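Local coordinates for Thiol:disulfide interchange protein DsbA (Neisseria meningitidis MC58, PDB 3HZ8) that probably works as a periplasmic thiol-disulfide oxidoreductase of the DsbA family, introducing disulfide bonds into other proteins, at residues L29-Y34 and F150-V155; R60-V65 and Q144-T149; G162-E167 and D183-E188; L73-A78 and A129-P134. The protein carries 1 engineered substitution. All coordinates share one frame; numbering follows the deposited sequence.

Interactions 1 and 2 lie side by side, their centres about 6 Å apart, because strands 26-32 and 57-63 are neighbours in the central sheet; the backbone N of Glu30 approaches Arg60 O at 2.9 Å. Interaction 1 comes nearest to the redox chemistry: Phe32 and the engineered Val155 both touch Cys39 of the Cys36-Cys39 disulfide. Interaction 4, centred about 14 Å from interaction 2, belongs to the helical part and meets it through Val65 CG2, 3.6 Å from Ala74 CB. Interaction 3 joins the same sheet as interactions 1 and 2 to the C-terminal helix 171-191. Its centre is about 30 Å from that of interaction 4, on the opposite side of the chain's centre.

Interaction 1 (L29-Y34 and F150-V155); sequences LEFFGY and FQIDGV. Engineered in segment 150-155: Val155 (natural residue Thr).
Ile152 covers one face of the Phe31 ring. Its CG1 stands 3.8 Å from the centroid of that ring and only 9° off the normal, which defines a CH-pi contact close to the ring centre. From there CD1 of Ile152 reaches the outer part of the ring, 3.7 Å from Phe31 CE2, while the second branch, CG2, settles at the ring's root, 3.8 Å from Phe31 CG. This spread follows from Ile152 chi1 of -52°, which turns CG1 opposite the carbonyl carbon and CG2 opposite the backbone N. Leu29 CD1 lies over the other face of the ring, nearer its rim.

Val155, an engineered replacement for threonine, packs against main chain instead. Its CG1 is 3.8 Å from Phe32 CA, and CG2 approaches Gly33 N at 4.2 Å; CB of Phe32 points away from the loop. Val155 also touches Cys39, consistent with this loop being the one that faces the redox disulfide in thioredoxin folds.

With neither hydrogen bonds nor salt bridges between these two segments, the chemistry implies that dispersion and the hydrophobic effect join them, through one covered ring and a valine laid on backbone; polar attachment follows directly, in the backbone bond of Phe31 to Thr157.

Interaction 2 (R60-V65 and Q144-T149); sequences RTEHVV and QELTET
Gln144 crosses Val65 at about a right angle, with the CB atoms of Gln144 and Val65 3.8 Å apart. Beyond CB the glutamine chain is extended, so CG, CD and OE1 all pass alongside Val65 CG1. Its amide NE2 donates to Glu148 OE2 at 2.7 Å, one turn further on, with the acceptor in the amide plane.

Leu146 comes next, and its CD1 does the touching: it lies 3.6 Å from Arg60 NH2, approaching the guanidinium obliquely, and also meets Glu62 CD. The methyl thus covers a salt bridge in which Arg60 NE, with Glu62 OE2 in the guanidinium plane, reaches the anti lone pair of that oxygen at 2.8 Å. Arg60 NH1 has a second acidic partner in Glu27.

At Thr147, chi1 of -58° sets OG1 beside its own backbone N. There the hydroxyl donates to Met143 O and accepts from Val65 N at 3.2 Å, with an N-H...O angle of 154°. CG2 of Thr147 packs on Val65 O. A water then links that carbonyl to the helix, donating to Val65 O and to Glu148 OE2.

Strand 60-63 and helix segment 144-149 run 84° apart, their axes 8.8 Å distant at closest; the strand belongs to 57-63, at one edge of the sheet beside strand 26-32. Helix 71-83 flanks both segments, with Ala74 against Val65 and Leu71 against Gln144.

Interaction 3 (G162-E167 and D183-E188); sequences GKYKVE and DKVREE
Tyr164 and Glu188 approach from opposite directions, and their polar ends supply the one hydrogen bond of the contact: Tyr164 OH donates to Glu188 OE1 at 2.7 Å. The hydroxyl meets OE1 on its syn side, 17° out of the carboxylate plane, and also lies 2.6 Å from Glu188 OE2. It therefore faces the carboxylate between its two oxygens, with the ring and carboxylate planes 34° apart. Beyond CG the glutamate chain is extended, which carries the acid across from the helix.

The van der Waals contacts gather round the same ring. Val185 CG2 touches its edge, 3.7 Å from Tyr164 CE2. The Lys184 chain crosses Tyr164 at about a right angle, and its CE lies oblique to the ring, 3.7 Å from Tyr164 CZ. Within the strand segment, Lys163 CG lies over a ring face, 3.5 Å above its plane; a classic beta bulge makes Lys163 and Tyr164 share one facing residue on strand 157-160. Strand 164-166 and helix 183-188 run nearly antiparallel, 171° apart, and side chains span the 11.8 Å between their axes.

Charge adds a longer-range term. Lys163 NZ is 4.5 Å from Glu188 OE1, beyond salt-bridge distance. The chemistry implies that, between the two segments, the carboxylate takes its one hydrogen bond from a neutral phenol, while the nearby lysine would probably favour the ionised form of the acid.

Interaction 4 (L73-A78 and A129-P134); sequences LARLAA and AAYESP
Arg75 lays its aliphatic chain across the face of the Tyr131 ring, and this is the tightly packed part of the contact. CD of Arg75 lies 4.0 Å from the centroid of the Tyr131 ring, a CH-pi contact displaced toward the rim, while CB and CG pack on Tyr131 CE1. Further out, Arg75 CZ sits over the same face at 4.8 Å from the centroid, a cation-pi contact, with guanidinium and ring planes 29° apart. The chain reaches this far because chi1 of -160° directs CG away from the backbone N and every later torsion up to NE is extended. Leu76 N comes near the ring's edge.

The guanidinium is held against the backbone of residues 131-133. Arg75 NH2 donates to Ser133 O at 3.0 Å with an angle of 158°, the oxygen in the guanidinium plane but the donor well above the carbonyl plane. Tyr131 O lies over the guanidinium face, 2.9 Å from both Arg75 NE and Arg75 NH2, at angles too poor for hydrogen bonds; Ser136 OG is the hydrogen-bond partner of both Tyr131 O and Arg75 NE. Ser133 OG donates to Ala130 O at 2.6 Å, which also accepts from Ser133 N, so the turn offering its carbonyl to Arg75 is itself doubly bonded.

Toward solvent the contact thins. CB of exposed Glu132 points away, its OE2 6.9 Å from Arg75 NH2, and Ser133 brings its carbonyl rather than its side chain.

Joining helix 71-83 to the junction of helices 124-132 and 134-149, the arrangement belongs to the helical domain that the DsbA family inserts into its thioredoxin fold.

Interaction 1 (L29-Y34 and F150-V155)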
loop_
_atom_site.group_PDB
_atom_site.type_symbol
_atom_site.label_atom_id
_atom_site.label_comp_id
_atom_site.label_asym_id
_atom_site.label_seq_id
_atom_site.Cartn_x
_atom_site.Cartn_y
_atom_site.Cartn_z
ATOM N N LEU A 29 -6.671 -0.271 -2.191
ATOM C CA LEU A 29 -5.355 -0.880 -2.390
ATOM C C LEU A 29 -4.353 0.175 -2.867
ATOM O O LEU A 29 -4.592 0.819 -3.883
ATOM C CB LEU A 29 -5.466 -2.032 -3.402
ATOM C CG LEU A 29 -4.221 -2.553 -4.112
ATOM C CD1 LEU A 29 -3.143 -2.971 -3.135
ATOM C CD2 LEU A 29 -4.608 -3.707 -5.035
ATOM N N GLU A 30 -3.265 0.375 -2.124
ATOM C CA GLU A 30 -2.187 1.258 -2.556
ATOM C C GLU A 30 -0.963 0.444 -2.951
ATOM O O GLU A 30 -0.431 -0.294 -2.128
ATOM C CB GLU A 30 -1.791 2.247 -1.440
ATOM C CG GLU A 30 -0.750 3.279 -1.903
ATOM C CD GLU A 30 0.079 3.878 -0.782
ATOM O OE1 GLU A 30 0.018 3.371 0.343
ATOM O OE2 GLU A 30 0.815 4.847 -1.043
ATOM N N PHE A 31 -0.518 0.596 -4.197
ATOM C CA PHE A 31 0.829 0.152 -4.595
ATOM C C PHE A 31 1.800 1.301 -4.346
ATOM O O PHE A 31 1.491 2.447 -4.681
ATOM C CB PHE A 31 0.880 -0.244 -6.075
ATOM C CG PHE A 31 0.136 -1.523 -6.390
ATOM C CD1 PHE A 31 0.764 -2.753 -6.238
ATOM C CD2 PHE A 31 -1.167 -1.497 -6.883
ATOM C CE1 PHE A 31 0.095 -3.951 -6.544
ATOM C CE2 PHE A 31 -1.836 -2.688 -7.204
ATOM C CZ PHE A 31 -1.197 -3.915 -7.023
ATOM N N PHE A 32 2.966 1.001 -3.777
ATOM C CA PHE A 32 3.913 2.043 -3.397
ATOM C C PHE A 32 5.322 1.472 -3.439
ATOM O O PHE A 32 5.514 0.271 -3.657
ATOM C CB PHE A 32 3.616 2.563 -1.970
ATOM C CG PHE A 32 3.975 1.575 -0.878
ATOM C CD1 PHE A 32 5.151 1.736 -0.141
ATOM C CD2 PHE A 32 3.174 0.462 -0.627
ATOM C CE1 PHE A 32 5.518 0.812 0.840
ATOM C CE2 PHE A 32 3.535 -0.484 0.345
ATOM C CZ PHE A 32 4.705 -0.307 1.084
ATOM N N GLY A 33 6.308 2.335 -3.225
ATOM C CA GLY A 33 7.673 1.882 -2.943
ATOM C C GLY A 33 8.216 2.749 -1.827
ATOM O O GLY A 33 7.879 3.936 -1.746
ATOM N N TYR A 34 9.059 2.181 -0.965
ATOM C CA TYR A 34 9.646 2.972 0.129
ATOM C C TYR A 34 10.681 4.020 -0.362
ATOM O O TYR A 34 11.015 4.958 0.364
ATOM C CB TYR A 34 10.285 2.057 1.173
ATOM C CG TYR A 34 9.314 1.363 2.090
ATOM C CD1 TYR A 34 8.398 2.092 2.855
ATOM C CD2 TYR A 34 9.338 -0.019 2.235
ATOM C CE1 TYR A 34 7.521 1.455 3.747
ATOM C CE2 TYR A 34 8.464 -0.667 3.119
ATOM C CZ TYR A 34 7.547 0.074 3.867
ATOM O OH TYR A 34 6.693 -0.577 4.751
ATOM N N PHE A 150 -0.548 -7.295 -13.140
ATOM C CA PHE A 150 -1.401 -6.121 -13.338
ATOM C C PHE A 150 -0.665 -4.930 -13.940
ATOM O O PHE A 150 -1.233 -3.844 -14.100
ATOM C CB PHE A 150 -2.179 -5.792 -12.056
ATOM C CG PHE A 150 -3.126 -6.889 -11.668
ATOM C CD1 PHE A 150 -4.321 -7.055 -12.371
ATOM C CD2 PHE A 150 -2.802 -7.799 -10.673
ATOM C CE1 PHE A 150 -5.178 -8.081 -12.055
ATOM C CE2 PHE A 150 -3.668 -8.833 -10.350
ATOM C CZ PHE A 150 -4.860 -8.979 -11.049
ATOM N N GLN A 151 0.592 -5.168 -14.316
ATOM C CA GLN A 151 1.433 -4.160 -14.989
ATOM C C GLN A 151 1.423 -2.808 -14.265
ATOM O O GLN A 151 1.182 -1.744 -14.850
ATOM C CB GLN A 151 1.066 -4.052 -16.474
ATOM C CG GLN A 151 1.189 -5.404 -17.192
ATOM C CD GLN A 151 0.713 -5.343 -18.619
ATOM O OE1 GLN A 151 -0.485 -5.215 -18.878
ATOM N NE2 GLN A 151 1.652 -5.427 -19.560
ATOM N N ILE A 152 1.665 -2.877 -12.958
ATOM C CA ILE A 152 1.743 -1.670 -12.148
ATOM C C ILE A 152 3.113 -1.041 -12.417
ATOM O O ILE A 152 4.122 -1.528 -11.900
ATOM C CB ILE A 152 1.559 -1.988 -10.630
ATOM C CG1 ILE A 152 0.286 -2.813 -10.385
ATOM C CG2 ILE A 152 1.612 -0.704 -9.768
ATOM C CD1 ILE A 152 -1.034 -2.144 -10.796
ATOM N N ASP A 153 3.149 0.017 -13.232
ATOM C CA ASP A 153 4.423 0.597 -13.661
ATOM C C ASP A 153 4.671 1.992 -13.104
ATOM O O ASP A 153 5.645 2.648 -13.474
ATOM C CB ASP A 153 4.564 0.569 -15.195
ATOM C CG ASP A 153 3.469 1.355 -15.915
ATOM O OD1 ASP A 153 2.581 1.935 -15.259
ATOM O OD2 ASP A 153 3.497 1.378 -17.170
ATOM N N GLY A 154 3.804 2.437 -12.189
ATOM C CA GLY A 154 3.986 3.740 -11.537
ATOM C C GLY A 154 3.505 3.681 -10.098
ATOM O O GLY A 154 2.579 2.936 -9.777
ATOM N N VAL A 155 4.142 4.450 -9.223
ATOM C CA VAL A 155 3.717 4.526 -7.830
ATOM C C VAL A 155 3.703 5.997 -7.414
ATOM O O VAL A 155 4.496 6.793 -7.919
ATOM C CB VAL A 155 4.639 3.706 -6.886
ATOM C CG1 VAL A 155 4.429 2.231 -7.107
ATOM C CG2 VAL A 155 6.111 4.076 -7.067
#

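Interaction 2 (R60-V65 and Q144-T149)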
loop_
_atom_site.group_PDB
_atom_site.type_symbol
_atom_site.label_atom_id
_atom_site.label_comp_id
_atom_site.label_asym_id
_atom_site.label_seq_id
_atom_site.Cartn_x
_atom_site.Cartn_y
_atom_site.Cartn_z
ATOM N N ARG A 60 -5.273 -1.814 2.097
ATOM C CA ARG A 60 -4.296 -2.846 1.766
ATOM C C ARG A 60 -3.144 -2.156 1.064
ATOM O O ARG A 60 -3.380 -1.305 0.194
ATOM C CB ARG A 60 -4.933 -3.847 0.801
ATOM C CG ARG A 60 -3.985 -4.804 0.079
ATOM C CD ARG A 60 -4.775 -5.591 -0.965
ATOM N NE ARG A 60 -4.002 -6.618 -1.662
ATOM C CZ ARG A 60 -4.490 -7.377 -2.644
ATOM N NH1 ARG A 60 -5.750 -7.229 -3.043
ATOM N NH2 ARG A 60 -3.724 -8.306 -3.214
ATOM N N THR A 61 -1.915 -2.533 1.402
ATOM C CA THR A 61 -0.753 -1.964 0.714
ATOM C C THR A 61 0.145 -3.057 0.150
ATOM O O THR A 61 0.296 -4.117 0.756
ATOM C CB THR A 61 0.034 -0.995 1.616
ATOM O OG1 THR A 61 0.590 -1.716 2.717
ATOM C CG2 THR A 61 -0.882 0.092 2.155
ATOM N N GLU A 62 0.702 -2.800 -1.029
ATOM C CA GLU A 62 1.598 -3.755 -1.692
ATOM C C GLU A 62 2.784 -2.983 -2.263
ATOM O O GLU A 62 2.592 -1.952 -2.923
ATOM C CB GLU A 62 0.865 -4.469 -2.835
ATOM C CG GLU A 62 -0.460 -5.171 -2.440
ATOM C CD GLU A 62 -0.267 -6.428 -1.569
ATOM O OE1 GLU A 62 0.885 -6.880 -1.388
ATOM O OE2 GLU A 62 -1.280 -6.972 -1.067
ATOM N N HIS A 63 3.998 -3.458 -1.991
ATOM C CA HIS A 63 5.214 -2.802 -2.502
ATOM C C HIS A 63 5.506 -3.335 -3.890
ATOM O O HIS A 63 5.499 -4.554 -4.098
ATOM C CB HIS A 63 6.394 -3.100 -1.567
ATOM C CG HIS A 63 7.568 -2.182 -1.719
ATOM N ND1 HIS A 63 8.390 -2.172 -2.828
ATOM C CD2 HIS A 63 8.089 -1.274 -0.861
ATOM C CE1 HIS A 63 9.333 -1.258 -2.666
ATOM N NE2 HIS A 63 9.187 -0.714 -1.471
ATOM N N VAL A 64 5.752 -2.444 -4.850
ATOM C CA VAL A 64 6.091 -2.901 -6.203
ATOM C C VAL A 64 7.444 -3.622 -6.225
ATOM O O VAL A 64 8.307 -3.381 -5.372
ATOM C CB VAL A 64 6.090 -1.748 -7.260
ATOM C CG1 VAL A 64 4.668 -1.223 -7.468
ATOM C CG2 VAL A 64 7.081 -0.628 -6.908
ATOM N N VAL A 65 7.622 -4.525 -7.193
ATOM C CA VAL A 65 8.923 -5.169 -7.406
ATOM C C VAL A 65 9.259 -5.036 -8.890
ATOM O O VAL A 65 8.657 -5.705 -9.734
ATOM C CB VAL A 65 8.938 -6.649 -6.941
ATOM C CG1 VAL A 65 10.300 -7.296 -7.226
ATOM C CG2 VAL A 65 8.560 -6.750 -5.466
ATOM N N GLN A 144 5.528 -9.178 -6.085
ATOM C CA GLN A 144 6.105 -9.206 -7.417
ATOM C C GLN A 144 5.120 -9.715 -8.462
ATOM O O GLN A 144 5.014 -9.138 -9.543
ATOM C CB GLN A 144 7.388 -10.041 -7.465
ATOM C CG GLN A 144 8.074 -9.956 -8.808
ATOM C CD GLN A 144 9.416 -10.651 -8.842
ATOM O OE1 GLN A 144 9.977 -11.004 -7.806
ATOM N NE2 GLN A 144 9.934 -10.849 -10.042
ATOM N N GLU A 145 4.417 -10.802 -8.123
ATOM C CA GLU A 145 3.389 -11.354 -8.995
ATOM C C GLU A 145 2.313 -10.322 -9.343
ATOM O O GLU A 145 1.933 -10.214 -10.489
ATOM C CB GLU A 145 2.772 -12.608 -8.368
ATOM C CG GLU A 145 1.725 -13.307 -9.243
ATOM C CD GLU A 145 0.291 -12.981 -8.836
ATOM O OE1 GLU A 145 -0.113 -13.382 -7.718
ATOM O OE2 GLU A 145 -0.436 -12.329 -9.634
ATOM N N LEU A 146 1.828 -9.574 -8.355
ATOM C CA LEU A 146 0.830 -8.533 -8.624
ATOM C C LEU A 146 1.381 -7.453 -9.547
ATOM O O LEU A 146 0.704 -7.011 -10.472
ATOM C CB LEU A 146 0.338 -7.889 -7.330
ATOM C CG LEU A 146 -0.450 -8.790 -6.379
ATOM C CD1 LEU A 146 -0.630 -8.102 -5.038
ATOM C CD2 LEU A 146 -1.812 -9.161 -6.981
ATOM N N THR A 147 2.607 -7.020 -9.276
ATOM C CA THR A 147 3.254 -5.981 -10.077
ATOM C C THR A 147 3.264 -6.363 -11.559
ATOM O O THR A 147 2.903 -5.559 -12.422
ATOM C CB THR A 147 4.705 -5.711 -9.573
ATOM O OG1 THR A 147 4.678 -5.324 -8.194
ATOM C CG2 THR A 147 5.381 -4.598 -10.399
ATOM N N GLU A 148 3.647 -7.616 -11.825
ATOM C CA GLU A 148 3.793 -8.114 -13.190
ATOM C C GLU A 148 2.447 -8.427 -13.842
ATOM O O GLU A 148 2.199 -8.007 -14.974
ATOM C CB GLU A 148 4.714 -9.342 -13.199
ATOM C CG GLU A 148 6.191 -8.979 -12.868
ATOM C CD GLU A 148 7.050 -10.179 -12.469
ATOM O OE1 GLU A 148 6.607 -11.334 -12.651
ATOM O OE2 GLU A 148 8.179 -9.961 -11.957
ATOM N N THR A 149 1.589 -9.155 -13.131
ATOM C CA THR A 149 0.280 -9.523 -13.669
ATOM C C THR A 149 -0.549 -8.296 -14.025
ATOM O O THR A 149 -1.184 -8.258 -15.088
ATOM C CB THR A 149 -0.512 -10.414 -12.683
ATOM O OG1 THR A 149 0.231 -11.611 -12.421
ATOM C CG2 THR A 149 -1.885 -10.787 -13.240
HETATM O O HOH W 1 9.509 -7.399 -11.731
#

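Interaction 3 (G162-E167 and D183-E188)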
loop_
_atom_site.group_PDB
_atom_site.type_symbol
_atom_site.label_atom_id
_atom_site.label_comp_id
_atom_site.label_asym_id
_atom_site.label_seq_id
_atom_site.Cartn_x
_atom_site.Cartn_y
_atom_site.Cartn_z
ATOM N N GLY A 162 -10.972 -3.301 -6.228
ATOM C CA GLY A 162 -10.297 -4.137 -7.222
ATOM C C GLY A 162 -10.313 -3.623 -8.656
ATOM O O GLY A 162 -9.625 -4.168 -9.518
ATOM N N LYS A 163 -11.085 -2.573 -8.936
ATOM C CA LYS A 163 -11.302 -2.196 -10.342
ATOM C C LYS A 163 -11.213 -0.710 -10.701
ATOM O O LYS A 163 -11.129 -0.391 -11.876
ATOM C CB LYS A 163 -12.656 -2.735 -10.830
ATOM C CG LYS A 163 -13.856 -2.119 -10.119
ATOM C CD LYS A 163 -15.199 -2.721 -10.536
ATOM C CE LYS A 163 -15.497 -2.548 -12.029
ATOM N NZ LYS A 163 -16.826 -3.170 -12.435
ATOM N N TYR A 164 -11.263 0.184 -9.713
ATOM C CA TYR A 164 -11.312 1.624 -9.993
ATOM C C TYR A 164 -10.023 2.309 -9.568
ATOM O O TYR A 164 -9.738 2.415 -8.378
ATOM C CB TYR A 164 -12.514 2.281 -9.300
ATOM C CG TYR A 164 -13.846 1.692 -9.722
ATOM C CD1 TYR A 164 -14.237 1.680 -11.055
ATOM C CD2 TYR A 164 -14.717 1.167 -8.779
ATOM C CE1 TYR A 164 -15.470 1.150 -11.447
ATOM C CE2 TYR A 164 -15.956 0.635 -9.157
ATOM C CZ TYR A 164 -16.318 0.625 -10.491
ATOM O OH TYR A 164 -17.522 0.080 -10.875
ATOM N N LYS A 165 -9.254 2.776 -10.549
ATOM C CA LYS A 165 -7.993 3.448 -10.286
ATOM C C LYS A 165 -8.252 4.930 -10.067
ATOM O O LYS A 165 -8.901 5.567 -10.900
ATOM C CB LYS A 165 -7.031 3.264 -11.470
ATOM C CG LYS A 165 -5.679 3.975 -11.303
ATOM C CD LYS A 165 -4.743 3.688 -12.473
ATOM C CE LYS A 165 -3.504 4.540 -12.363
ATOM N NZ LYS A 165 -2.524 4.252 -13.436
ATOM N N VAL A 166 -7.750 5.460 -8.952
ATOM C CA VAL A 166 -7.842 6.890 -8.675
ATOM C C VAL A 166 -6.873 7.657 -9.572
ATOM O O VAL A 166 -5.706 7.306 -9.665
ATOM C CB VAL A 166 -7.512 7.191 -7.204
ATOM C CG1 VAL A 166 -7.591 8.690 -6.935
ATOM C CG2 VAL A 166 -8.459 6.431 -6.293
ATOM N N GLU A 167 -7.372 8.687 -10.255
ATOM C CA GLU A 167 -6.506 9.574 -11.034
ATOM C C GLU A 167 -6.374 10.860 -10.214
ATOM O O GLU A 167 -7.305 11.659 -10.142
ATOM C CB GLU A 167 -7.098 9.851 -12.421
ATOM C CG GLU A 167 -7.443 8.597 -13.241
ATOM C CD GLU A 167 -6.214 7.878 -13.778
ATOM O OE1 GLU A 167 -5.199 8.562 -14.010
ATOM O OE2 GLU A 167 -6.255 6.643 -13.970
ATOM N N ASP A 183 -18.389 4.095 -2.157
ATOM C CA ASP A 183 -19.853 4.050 -2.217
ATOM C C ASP A 183 -20.324 3.358 -3.503
ATOM O O ASP A 183 -21.242 2.530 -3.469
ATOM C CB ASP A 183 -20.440 5.463 -2.090
ATOM C CG ASP A 183 -21.947 5.497 -2.297
ATOM O OD1 ASP A 183 -22.682 4.990 -1.430
ATOM O OD2 ASP A 183 -22.388 6.030 -3.334
ATOM N N LYS A 184 -19.679 3.673 -4.629
ATOM C CA LYS A 184 -20.016 3.050 -5.914
ATOM C C LYS A 184 -19.866 1.526 -5.822
ATOM O O LYS A 184 -20.778 0.783 -6.216
ATOM C CB LYS A 184 -19.145 3.629 -7.041
ATOM C CG LYS A 184 -19.461 3.116 -8.442
ATOM C CD LYS A 184 -18.559 3.800 -9.465
ATOM C CE LYS A 184 -18.787 3.293 -10.884
ATOM N NZ LYS A 184 -20.124 3.676 -11.426
ATOM N N VAL A 185 -18.726 1.080 -5.292
ATOM C CA VAL A 185 -18.447 -0.344 -5.052
ATOM C C VAL A 185 -19.452 -0.987 -4.097
ATOM O O VAL A 185 -20.015 -2.038 -4.405
ATOM C CB VAL A 185 -17.005 -0.537 -4.493
ATOM C CG1 VAL A 185 -16.795 -1.953 -3.944
ATOM C CG2 VAL A 185 -15.983 -0.221 -5.567
ATOM N N ARG A 186 -19.648 -0.361 -2.937
ATOM C CA ARG A 186 -20.525 -0.865 -1.884
ATOM C C ARG A 186 -21.888 -1.197 -2.468
ATOM O O ARG A 186 -22.439 -2.274 -2.219
ATOM C CB ARG A 186 -20.650 0.186 -0.768
ATOM C CG ARG A 186 -21.280 -0.294 0.526
ATOM C CD ARG A 186 -21.286 0.828 1.559
ATOM N NE ARG A 186 -19.992 1.004 2.225
ATOM C CZ ARG A 186 -19.188 2.056 2.081
ATOM N NH1 ARG A 186 -19.528 3.069 1.293
ATOM N NH2 ARG A 186 -18.041 2.102 2.744
ATOM N N GLU A 187 -22.412 -0.288 -3.280
ATOM C CA GLU A 187 -23.747 -0.453 -3.839
ATOM C C GLU A 187 -23.811 -1.325 -5.101
ATOM O O GLU A 187 -24.850 -1.925 -5.390
ATOM C CB GLU A 187 -24.413 0.907 -4.031
ATOM C CG GLU A 187 -24.538 1.721 -2.722
ATOM C CD GLU A 187 -25.159 0.949 -1.544
ATOM O OE1 GLU A 187 -25.846 -0.077 -1.765
ATOM O OE2 GLU A 187 -24.964 1.379 -0.382
ATOM N N GLU A 188 -22.702 -1.403 -5.833
ATOM C CA GLU A 188 -22.551 -2.366 -6.928
ATOM C C GLU A 188 -22.585 -3.791 -6.400
ATOM O O GLU A 188 -23.312 -4.633 -6.929
ATOM C CB GLU A 188 -21.222 -2.158 -7.663
ATOM C CG GLU A 188 -21.238 -1.035 -8.660
ATOM C CD GLU A 188 -19.958 -0.936 -9.461
ATOM O OE1 GLU A 188 -18.869 -1.259 -8.935
ATOM O OE2 GLU A 188 -20.045 -0.522 -10.634
#

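Interaction 4 (L73-A78 and A129-P134)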
loop_
_atom_site.group_PDB
_atom_site.type_symbol
_atom_site.label_atom_id
_atom_site.label_comp_id
_atom_site.label_asym_id
_atom_site.label_seq_id
_atom_site.Cartn_x
_atom_site.Cartn_y
_atom_site.Cartn_z
ATOM N N LEU A 73 12.912 -4.909 -0.308
ATOM C CA LEU A 73 12.018 -3.856 0.163
ATOM C C LEU A 73 10.588 -4.352 0.272
ATOM O O LEU A 73 9.864 -3.960 1.177
ATOM C CB LEU A 73 12.080 -2.635 -0.765
ATOM C CG LEU A 73 13.409 -1.868 -0.813
ATOM C CD1 LEU A 73 13.363 -0.736 -1.855
ATOM C CD2 LEU A 73 13.813 -1.349 0.594
ATOM N N ALA A 74 10.170 -5.198 -0.666
ATOM C CA ALA A 74 8.857 -5.834 -0.563
ATOM C C ALA A 74 8.770 -6.749 0.673
ATOM O O ALA A 74 7.733 -6.771 1.358
ATOM C CB ALA A 74 8.519 -6.583 -1.847
ATOM N N ARG A 75 9.849 -7.476 0.984
ATOM C CA ARG A 75 9.879 -8.294 2.200
ATOM C C ARG A 75 9.782 -7.435 3.469
ATOM O O ARG A 75 9.130 -7.832 4.448
ATOM C CB ARG A 75 11.137 -9.164 2.241
ATOM C CG ARG A 75 10.978 -10.340 3.193
ATOM C CD ARG A 75 12.112 -11.351 3.111
ATOM N NE ARG A 75 11.778 -12.495 3.947
ATOM C CZ ARG A 75 12.568 -13.545 4.153
ATOM N NH1 ARG A 75 13.763 -13.604 3.581
ATOM N NH2 ARG A 75 12.153 -14.536 4.945
ATOM N N LEU A 76 10.433 -6.270 3.457
ATOM C CA LEU A 76 10.253 -5.283 4.533
ATOM C C LEU A 76 8.797 -4.841 4.659
ATOM O O LEU A 76 8.271 -4.775 5.773
ATOM C CB LEU A 76 11.156 -4.061 4.325
ATOM C CG LEU A 76 10.993 -2.914 5.330
ATOM C CD1 LEU A 76 11.123 -3.397 6.772
ATOM C CD2 LEU A 76 11.945 -1.780 5.027
ATOM N N ALA A 77 8.162 -4.496 3.534
ATOM C CA ALA A 77 6.754 -4.077 3.562
ATOM C C ALA A 77 5.889 -5.190 4.159
ATOM O O ALA A 77 5.008 -4.931 5.008
ATOM C CB ALA A 77 6.277 -3.708 2.165
ATOM N N ALA A 78 6.153 -6.425 3.730
ATOM C CA ALA A 78 5.460 -7.598 4.254
ATOM C C ALA A 78 5.650 -7.677 5.768
ATOM O O ALA A 78 4.682 -7.831 6.507
ATOM C CB ALA A 78 5.982 -8.845 3.580
ATOM N N ALA A 129 11.837 -10.114 13.255
ATOM C CA ALA A 129 11.382 -11.506 13.314
ATOM C C ALA A 129 10.453 -11.860 12.157
ATOM O O ALA A 129 10.560 -12.932 11.577
ATOM C CB ALA A 129 10.707 -11.804 14.656
ATOM N N ALA A 130 9.548 -10.939 11.835
ATOM C CA ALA A 130 8.656 -11.115 10.697
ATOM C C ALA A 130 9.438 -11.188 9.385
ATOM O O ALA A 130 9.112 -12.006 8.525
ATOM C CB ALA A 130 7.618 -9.995 10.641
ATOM N N TYR A 131 10.457 -10.332 9.237
ATOM C CA TYR A 131 11.308 -10.349 8.053
ATOM C C TYR A 131 11.974 -11.715 7.890
ATOM O O TYR A 131 12.085 -12.234 6.782
ATOM C CB TYR A 131 12.372 -9.238 8.103
ATOM C CG TYR A 131 13.306 -9.247 6.903
ATOM C CD1 TYR A 131 13.036 -8.467 5.771
ATOM C CD2 TYR A 131 14.444 -10.063 6.881
ATOM C CE1 TYR A 131 13.886 -8.492 4.670
ATOM C CE2 TYR A 131 15.292 -10.090 5.782
ATOM C CZ TYR A 131 15.006 -9.302 4.681
ATOM O OH TYR A 131 15.844 -9.335 3.594
ATOM N N GLU A 132 12.391 -12.302 9.006
ATOM C CA GLU A 132 13.107 -13.565 8.957
ATOM C C GLU A 132 12.190 -14.783 8.819
ATOM O O GLU A 132 12.670 -15.900 8.640
ATOM C CB GLU A 132 14.043 -13.691 10.159
ATOM C CG GLU A 132 15.129 -12.616 10.140
ATOM C CD GLU A 132 16.521 -13.147 10.448
ATOM O OE1 GLU A 132 17.211 -12.521 11.278
ATOM O OE2 GLU A 132 16.920 -14.186 9.869
ATOM N N SER A 133 10.878 -14.557 8.878
ATOM C CA SER A 133 9.898 -15.640 8.791
ATOM C C SER A 133 9.549 -15.991 7.343
ATOM O O SER A 133 9.609 -15.131 6.456
ATOM C CB SER A 133 8.627 -15.265 9.557
ATOM O OG SER A 133 7.885 -14.294 8.841
ATOM N N PRO A 134 9.143 -17.254 7.093
ATOM C CA PRO A 134 8.749 -17.609 5.735
ATOM C C PRO A 134 7.530 -16.826 5.213
ATOM O O PRO A 134 7.443 -16.654 4.007
ATOM C CB PRO A 134 8.405 -19.101 5.839
ATOM C CG PRO A 134 9.100 -19.566 7.071
ATOM C CD PRO A 134 9.055 -18.407 8.008
#